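Local coordinates for protein histone-lysine N-methyltransferase, H3 lysine-9 specific SUVH4 (Arabidopsis thaliana, PDB 4QEO) that methylates the ninth lysine of histone H3 with S-adenosyl-L-methionine as methyl donor, a mark of transcriptional repression, and is required to maintain CpNpG and asymmetric DNA methylation, at residues T272-L277 / G450-F455; L240-I245 / S266-F271; E250-P255 / R354-V359. One frame throughout, in Å; residues are numbered along the deposited sequence.

From the N terminus, 240-245 comes first, and contact 2 closes a short loop when 266-271 folds back on it. Within that loop lies 250-255, which pairs with 354-359 in contact 3, so contacts 2 and 3 cross. Directly after contact 2 closes, 272-277 opens contact 1, whose partner 450-455 comes well beyond 354-359; contact 1 therefore crosses contact 3 and follows contact 2 in series. Contacts 1 and 3 tie the Pre-SET motif region to the SET domain, while contact 2 packs edge strand 240-242 and the residues after it on the 266-271 loop. The three meet physically: Phe455 packs on Ile254 and Leu357, Ile245 on Val359, and the Phe271 ring on the backbone of 451-453.

Contact 1: T272-L277 / G450-F455; sequences TYIKSL and GSTGNF
The Tyr273 ring lies with one face over the backbone of the opposite segment. Gly453 O and Asn454 CA both approach this face, each offset toward the rim, and Asn454 CA makes a CH-pi contact 3.9 Å from the ring centroid. The Phe455 ring is met at its edge and in its plane by the hydroxyl of Tyr273, with OH 3.4 Å from Phe455 CD2. Tyr273 extends alongside Phe455, pointing the same way, its chi1 of -157° carrying CG to the side away from the backbone N, and its OH accepts a weak bond from Phe455 N at 3.2 Å. The stronger partner of that hydroxyl is the carboxylate of Glu250.

The backbones pair as a short parallel ladder, Thr272 with Thr452 and Tyr273 with Gly453. Thr272 N donates to Ser451 O (2.9 Å), Gly453 N returns a bond to Thr272 O (3.2 Å), and Ile274 N reaches Gly453 O at 2.9 Å. Thr452 OG1 also donates to Thr272 O, although the modelled separation is so short that its exact length is doubtful. Ile274 crosses Thr452 at about a right angle, its CG2 3.3 Å from Thr452 OG1, while its CG1 rests 3.6 Å from Gly453 CA.

This small parallel sheet joins the Pre-SET motif region to the SET domain just ahead of Arg457, Asn460 and His461, which probably bind the methyl donor. The Asn454 amide is held by backbone atoms of Glu383 and Ile385, fixing the segment to strand 380-383 and the loop after it. Phe455 packs on Val381 and Cys382 of the same strand, and Thr452 touches Val387 at the start of strand 387-390.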
# COMPACT_ATOMS: atom_id res chain seq x y z
N THR A 272 -10.54 20.53 -19.40
CA THR A 272 -9.83 21.62 -18.73
C THR A 272 -9.64 21.34 -17.25
O THR A 272 -10.59 21.07 -16.51
CB THR A 272 -10.51 23.01 -18.90
OG1 THR A 272 -11.86 22.96 -18.43
CG2 THR A 272 -10.47 23.48 -20.35
N TYR A 273 -8.40 21.45 -16.81
CA TYR A 273 -8.03 21.08 -15.45
C TYR A 273 -8.45 22.11 -14.43
O TYR A 273 -8.13 23.29 -14.57
CB TYR A 273 -6.51 20.87 -15.36
CG TYR A 273 -6.10 19.98 -14.22
CD1 TYR A 273 -6.02 20.48 -12.92
CD2 TYR A 273 -5.78 18.65 -14.44
CE1 TYR A 273 -5.65 19.67 -11.87
CE2 TYR A 273 -5.40 17.82 -13.39
CZ TYR A 273 -5.33 18.34 -12.11
OH TYR A 273 -4.95 17.53 -11.05
N ILE A 274 -9.17 21.66 -13.41
CA ILE A 274 -9.51 22.49 -12.26
C ILE A 274 -9.13 21.80 -10.96
O ILE A 274 -9.07 20.57 -10.89
CB ILE A 274 -11.01 22.85 -12.25
CG1 ILE A 274 -11.87 21.59 -12.22
CG2 ILE A 274 -11.37 23.70 -13.47
CD1 ILE A 274 -13.37 21.86 -12.31
N LYS A 275 -8.86 22.59 -9.92
CA LYS A 275 -8.52 22.04 -8.61
C LYS A 275 -9.70 22.13 -7.66
O LYS A 275 -9.67 21.58 -6.57
CB LYS A 275 -7.31 22.76 -8.00
CG LYS A 275 -5.96 22.11 -8.32
CD LYS A 275 -4.83 22.61 -7.42
CE LYS A 275 -4.67 21.75 -6.17
NZ LYS A 275 -3.50 22.17 -5.33
N SER A 276 -10.74 22.85 -8.07
CA SER A 276 -11.87 23.08 -7.19
C SER A 276 -13.17 22.69 -7.89
O SER A 276 -13.32 22.88 -9.09
CB SER A 276 -11.96 24.57 -6.80
OG SER A 276 -10.93 24.92 -5.88
N LEU A 277 -14.10 22.15 -7.11
CA LEU A 277 -15.44 21.85 -7.60
C LEU A 277 -16.11 23.07 -8.22
O LEU A 277 -15.94 24.20 -7.75
CB LEU A 277 -16.31 21.36 -6.44
CG LEU A 277 -15.90 20.05 -5.78
CD1 LEU A 277 -16.76 19.82 -4.55
CD2 LEU A 277 -16.05 18.89 -6.76
N GLY A 450 -16.57 15.09 -17.05
CA GLY A 450 -16.57 14.85 -18.48
C GLY A 450 -15.75 15.85 -19.27
O GLY A 450 -15.08 15.50 -20.24
N SER A 451 -15.79 17.11 -18.86
CA SER A 451 -15.14 18.16 -19.63
C SER A 451 -14.16 18.93 -18.79
O SER A 451 -13.21 19.52 -19.30
CB SER A 451 -16.19 19.08 -20.25
OG SER A 451 -17.06 18.33 -21.08
N THR A 452 -14.38 18.94 -17.48
CA THR A 452 -13.44 19.62 -16.61
C THR A 452 -13.34 18.89 -15.26
O THR A 452 -14.31 18.30 -14.78
CB THR A 452 -13.83 21.11 -16.44
OG1 THR A 452 -12.82 21.79 -15.69
CG2 THR A 452 -15.15 21.24 -15.74
N GLY A 453 -12.15 18.92 -14.67
CA GLY A 453 -11.92 18.24 -13.41
C GLY A 453 -10.45 18.21 -13.06
O GLY A 453 -9.63 18.79 -13.78
N ASN A 454 -10.11 17.55 -11.96
CA ASN A 454 -8.71 17.27 -11.65
C ASN A 454 -8.32 15.89 -12.20
O ASN A 454 -9.06 15.31 -13.00
CB ASN A 454 -8.45 17.38 -10.15
CG ASN A 454 -9.06 16.24 -9.36
OD1 ASN A 454 -9.91 15.50 -9.85
ND2 ASN A 454 -8.62 16.10 -8.11
N PHE A 455 -7.18 15.35 -11.76
CA PHE A 455 -6.65 14.11 -12.35
C PHE A 455 -7.41 12.84 -11.98
O PHE A 455 -7.24 11.79 -12.61
CB PHE A 455 -5.16 13.93 -12.04
CG PHE A 455 -4.86 13.49 -10.63
CD1 PHE A 455 -4.79 12.14 -10.31
CD2 PHE A 455 -4.62 14.42 -9.62
CE1 PHE A 455 -4.51 11.72 -9.02
CE2 PHE A 455 -4.34 14.01 -8.33
CZ PHE A 455 -4.27 12.66 -8.03

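Contact 2: L240-I245 / S266-F271; sequences LVCEDI and SPTSGF
This is a packing contact, close to Trp367 and the cofactor pocket, between an edge strand of a four-stranded mixed sheet, with the residues after it, and a loop of two overlapping beta turns, type I then type II. Val241 and Cys242 form a classic beta bulge opposite Ala256, and both point their CB toward the loop. Cys242 CB lies 3.6 Å from Ser266 OG, while SG accepts from Asp244 N; the modelled approach of Val241 to Ser266 is too close to be relied on. Farther along, the methyl of Thr268 fits against Ile245, with CG2 3.8 Å from Ile245 CB and 3.6 Å from Ile245 O. Ile245 CG2 meets Pro267 CG at 3.9 Å, the two side chains crossing at about a right angle.

Thr268 places OG1 between its backbone N and carbonyl carbon (chi1 49°), which turns the hydroxyl to Ser266 OG, 2.8 Å from Thr268 OG1, and leaves the methyl to Ile245. Ser266 O accepts from both N and OG of Ser269, stiffening the first turn. These polar groups bond within their own segment, and Asp244 turns to Ser246 and Ile254, so what joins the two segments is van der Waals packing, with Ile245 on Pro267 its apolar part.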
# COMPACT_ATOMS: atom_id res chain seq x y z
N LEU A 240 6.44 11.01 -23.85
CA LEU A 240 5.86 12.20 -23.26
C LEU A 240 4.93 12.90 -24.24
O LEU A 240 5.29 13.14 -25.39
CB LEU A 240 6.97 13.16 -22.82
CG LEU A 240 6.69 14.15 -21.69
CD1 LEU A 240 6.38 15.53 -22.26
CD2 LEU A 240 5.57 13.66 -20.78
N VAL A 241 3.74 13.23 -23.77
CA VAL A 241 2.74 13.86 -24.62
C VAL A 241 2.38 15.23 -24.04
O VAL A 241 2.06 16.17 -24.77
CB VAL A 241 1.50 12.97 -24.74
CG1 VAL A 241 0.36 13.72 -25.38
CG2 VAL A 241 1.82 11.72 -25.56
N CYS A 242 2.48 15.33 -22.72
CA CYS A 242 2.16 16.56 -22.02
C CYS A 242 3.07 16.69 -20.81
O CYS A 242 3.14 15.78 -19.99
CB CYS A 242 0.69 16.55 -21.59
SG CYS A 242 0.14 18.02 -20.68
N GLU A 243 3.78 17.81 -20.71
CA GLU A 243 4.73 18.03 -19.63
C GLU A 243 4.03 18.07 -18.25
O GLU A 243 4.67 17.84 -17.22
CB GLU A 243 5.51 19.33 -19.88
CG GLU A 243 6.90 19.38 -19.26
CD GLU A 243 8.02 19.36 -20.30
OE1 GLU A 243 7.74 19.58 -21.50
OE2 GLU A 243 9.19 19.13 -19.91
N ASP A 244 2.72 18.33 -18.25
CA ASP A 244 1.94 18.47 -17.01
C ASP A 244 0.46 18.67 -17.32
O ASP A 244 0.07 19.75 -17.75
CB ASP A 244 2.45 19.67 -16.21
CG ASP A 244 1.64 19.92 -14.94
OD1 ASP A 244 0.82 19.07 -14.55
OD2 ASP A 244 1.84 20.99 -14.32
N ILE A 245 -0.36 17.65 -17.09
CA ILE A 245 -1.79 17.78 -17.41
C ILE A 245 -2.49 18.85 -16.57
O ILE A 245 -3.49 19.43 -17.01
CB ILE A 245 -2.54 16.44 -17.26
CG1 ILE A 245 -2.49 15.94 -15.82
CG2 ILE A 245 -1.97 15.40 -18.21
CD1 ILE A 245 -3.51 14.87 -15.50
N SER A 266 -3.00 14.28 -26.39
CA SER A 266 -2.84 14.33 -24.96
C SER A 266 -4.21 14.30 -24.32
O SER A 266 -5.17 14.71 -24.91
CB SER A 266 -2.08 15.57 -24.58
OG SER A 266 -2.45 15.99 -23.30
N PRO A 267 -4.29 13.75 -23.12
CA PRO A 267 -5.54 13.53 -22.40
C PRO A 267 -6.28 14.83 -22.10
O PRO A 267 -7.49 14.81 -21.86
CB PRO A 267 -5.08 12.87 -21.10
CG PRO A 267 -3.64 13.23 -20.96
CD PRO A 267 -3.13 13.25 -22.36
N THR A 268 -5.55 15.95 -22.12
CA THR A 268 -6.12 17.26 -21.81
C THR A 268 -7.04 17.80 -22.91
O THR A 268 -7.90 18.63 -22.64
CB THR A 268 -5.01 18.30 -21.55
OG1 THR A 268 -4.04 18.24 -22.59
CG2 THR A 268 -4.33 18.05 -20.19
N SER A 269 -6.86 17.33 -24.14
CA SER A 269 -7.69 17.78 -25.26
C SER A 269 -9.18 17.57 -24.99
O SER A 269 -9.62 16.45 -24.73
CB SER A 269 -7.29 17.07 -26.55
OG SER A 269 -5.90 17.15 -26.77
N GLY A 270 -9.95 18.65 -25.03
CA GLY A 270 -11.38 18.59 -24.77
C GLY A 270 -11.69 18.61 -23.29
O GLY A 270 -12.85 18.48 -22.88
N PHE A 271 -10.65 18.80 -22.48
CA PHE A 271 -10.76 18.73 -21.03
C PHE A 271 -9.96 19.85 -20.38
O PHE A 271 -8.82 20.11 -20.76
CB PHE A 271 -10.26 17.36 -20.54
CG PHE A 271 -10.25 17.21 -19.05
CD1 PHE A 271 -11.41 16.86 -18.37
CD2 PHE A 271 -9.08 17.39 -18.32
CE1 PHE A 271 -11.41 16.70 -16.99
CE2 PHE A 271 -9.07 17.24 -16.95
CZ PHE A 271 -10.23 16.89 -16.28

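Contact 3: E250-P255 / R354-V359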
# COMPACT_ATOMS: atom_id res chain seq x y z
N GLU A 250 -1.35 21.80 -9.91
CA GLU A 250 -0.96 20.87 -8.86
C GLU A 250 0.42 21.22 -8.34
O GLU A 250 1.29 21.66 -9.09
CB GLU A 250 -0.99 19.42 -9.34
CG GLU A 250 -2.38 18.92 -9.72
CD GLU A 250 -3.33 18.79 -8.54
OE1 GLU A 250 -2.92 19.06 -7.38
OE2 GLU A 250 -4.50 18.41 -8.77
N PHE A 251 0.62 21.01 -7.05
CA PHE A 251 1.87 21.31 -6.39
C PHE A 251 3.01 20.49 -7.00
O PHE A 251 4.16 20.91 -7.02
CB PHE A 251 1.74 21.03 -4.90
CG PHE A 251 3.03 21.07 -4.16
CD1 PHE A 251 3.68 22.27 -3.95
CD2 PHE A 251 3.59 19.90 -3.67
CE1 PHE A 251 4.87 22.30 -3.27
CE2 PHE A 251 4.79 19.93 -2.99
CZ PHE A 251 5.43 21.13 -2.79
N LYS A 252 2.67 19.31 -7.49
CA LYS A 252 3.61 18.47 -8.20
C LYS A 252 3.05 18.20 -9.58
O LYS A 252 1.91 17.77 -9.70
CB LYS A 252 3.80 17.17 -7.45
CG LYS A 252 4.45 17.37 -6.10
CD LYS A 252 4.53 16.07 -5.34
CE LYS A 252 5.50 16.17 -4.19
NZ LYS A 252 6.67 15.28 -4.41
N GLY A 253 3.84 18.47 -10.61
CA GLY A 253 3.39 18.31 -11.98
C GLY A 253 2.99 16.88 -12.28
O GLY A 253 3.56 15.93 -11.73
N ILE A 254 2.01 16.72 -13.15
CA ILE A 254 1.57 15.39 -13.56
C ILE A 254 1.78 15.18 -15.06
O ILE A 254 0.92 15.52 -15.86
CB ILE A 254 0.09 15.15 -13.19
CG1 ILE A 254 -0.13 15.39 -11.69
CG2 ILE A 254 -0.33 13.74 -13.55
CD1 ILE A 254 -1.60 15.57 -11.31
N PRO A 255 2.94 14.65 -15.43
CA PRO A 255 3.21 14.34 -16.84
C PRO A 255 2.29 13.25 -17.41
O PRO A 255 1.77 12.41 -16.67
CB PRO A 255 4.66 13.86 -16.83
CG PRO A 255 4.96 13.52 -15.40
CD PRO A 255 4.14 14.46 -14.59
N ARG A 354 0.68 15.15 -2.63
CA ARG A 354 1.91 14.74 -1.95
C ARG A 354 2.83 13.92 -2.82
O ARG A 354 3.98 13.72 -2.45
CB ARG A 354 1.60 13.86 -0.73
CG ARG A 354 0.75 14.45 0.36
CD ARG A 354 0.16 13.33 1.21
NE ARG A 354 -0.39 13.81 2.48
CZ ARG A 354 -1.48 14.56 2.58
NH1 ARG A 354 -2.14 14.94 1.50
NH2 ARG A 354 -1.90 14.95 3.77
N PHE A 355 2.33 13.39 -3.93
CA PHE A 355 3.10 12.38 -4.68
C PHE A 355 3.33 12.76 -6.13
O PHE A 355 2.51 13.43 -6.75
CB PHE A 355 2.39 11.02 -4.65
CG PHE A 355 1.96 10.58 -3.28
CD1 PHE A 355 2.87 10.06 -2.39
CD2 PHE A 355 0.63 10.66 -2.90
CE1 PHE A 355 2.48 9.65 -1.12
CE2 PHE A 355 0.23 10.26 -1.64
CZ PHE A 355 1.16 9.75 -0.74
N ASN A 356 4.45 12.28 -6.68
CA ASN A 356 4.74 12.42 -8.09
C ASN A 356 4.00 11.35 -8.88
O ASN A 356 4.29 10.17 -8.76
CB ASN A 356 6.25 12.33 -8.33
CG ASN A 356 7.01 13.48 -7.66
OD1 ASN A 356 6.68 14.65 -7.85
ND2 ASN A 356 8.03 13.14 -6.88
N LEU A 357 3.03 11.77 -9.69
CA LEU A 357 2.19 10.84 -10.41
C LEU A 357 2.36 11.00 -11.90
O LEU A 357 2.94 11.98 -12.38
CB LEU A 357 0.72 11.08 -10.07
CG LEU A 357 0.35 11.06 -8.58
CD1 LEU A 357 -1.14 11.24 -8.41
CD2 LEU A 357 0.82 9.77 -7.92
N GLU A 358 1.83 10.04 -12.64
CA GLU A 358 1.92 10.07 -14.08
C GLU A 358 0.64 9.52 -14.68
O GLU A 358 0.09 8.53 -14.19
CB GLU A 358 3.13 9.24 -14.54
CG GLU A 358 3.24 9.07 -16.05
CD GLU A 358 4.28 8.02 -16.45
OE1 GLU A 358 4.93 7.44 -15.56
OE2 GLU A 358 4.43 7.76 -17.67
N VAL A 359 0.13 10.19 -15.71
CA VAL A 359 -0.95 9.62 -16.50
C VAL A 359 -0.31 8.94 -17.69
O VAL A 359 0.60 9.49 -18.31
CB VAL A 359 -1.95 10.70 -16.96
CG1 VAL A 359 -2.93 10.14 -17.98
CG2 VAL A 359 -2.69 11.27 -15.76
O HOH W 1 2.14 14.43 -9.24
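The 252-255 backbone runs nearly parallel to 354-359, 10° apart end to end, and is joined to it directly by a bond from Val359 N to Pro255 O (2.9 Å). Upstream the chains stand farther apart and water 1 fills the gap: Leu357 N donates to it at 2.8 Å, and it lies 2.7 Å from Phe355 O and 3.2 Å from Gly253 O. Lys252 reaches across the neighbouring backbone, its CE 3.4 Å from Arg354 O. A bend at chi4 (-114°) turns NZ to Asn356 OD1, a weak bond of 3.5 Å between side chains crossing at about a right angle; Glu373 forms a long, weak ion pair with NZ. At the other end Ile254 CG2 packs against Val359 CG2 (4.1 Å), and Pro255 CD sits 3.5 Å from Leu357 O.

Strand 357-361 lies between 256-257 and 367-371. Glu358 is gripped from both sides: OE1 takes the indole N-H of Trp372 and a salt bridge from Arg370, and OE2 pairs with Thr257. Val359 touches Trp367 and Val369 of strand 367-371, carrying the packing toward the cofactor pocket.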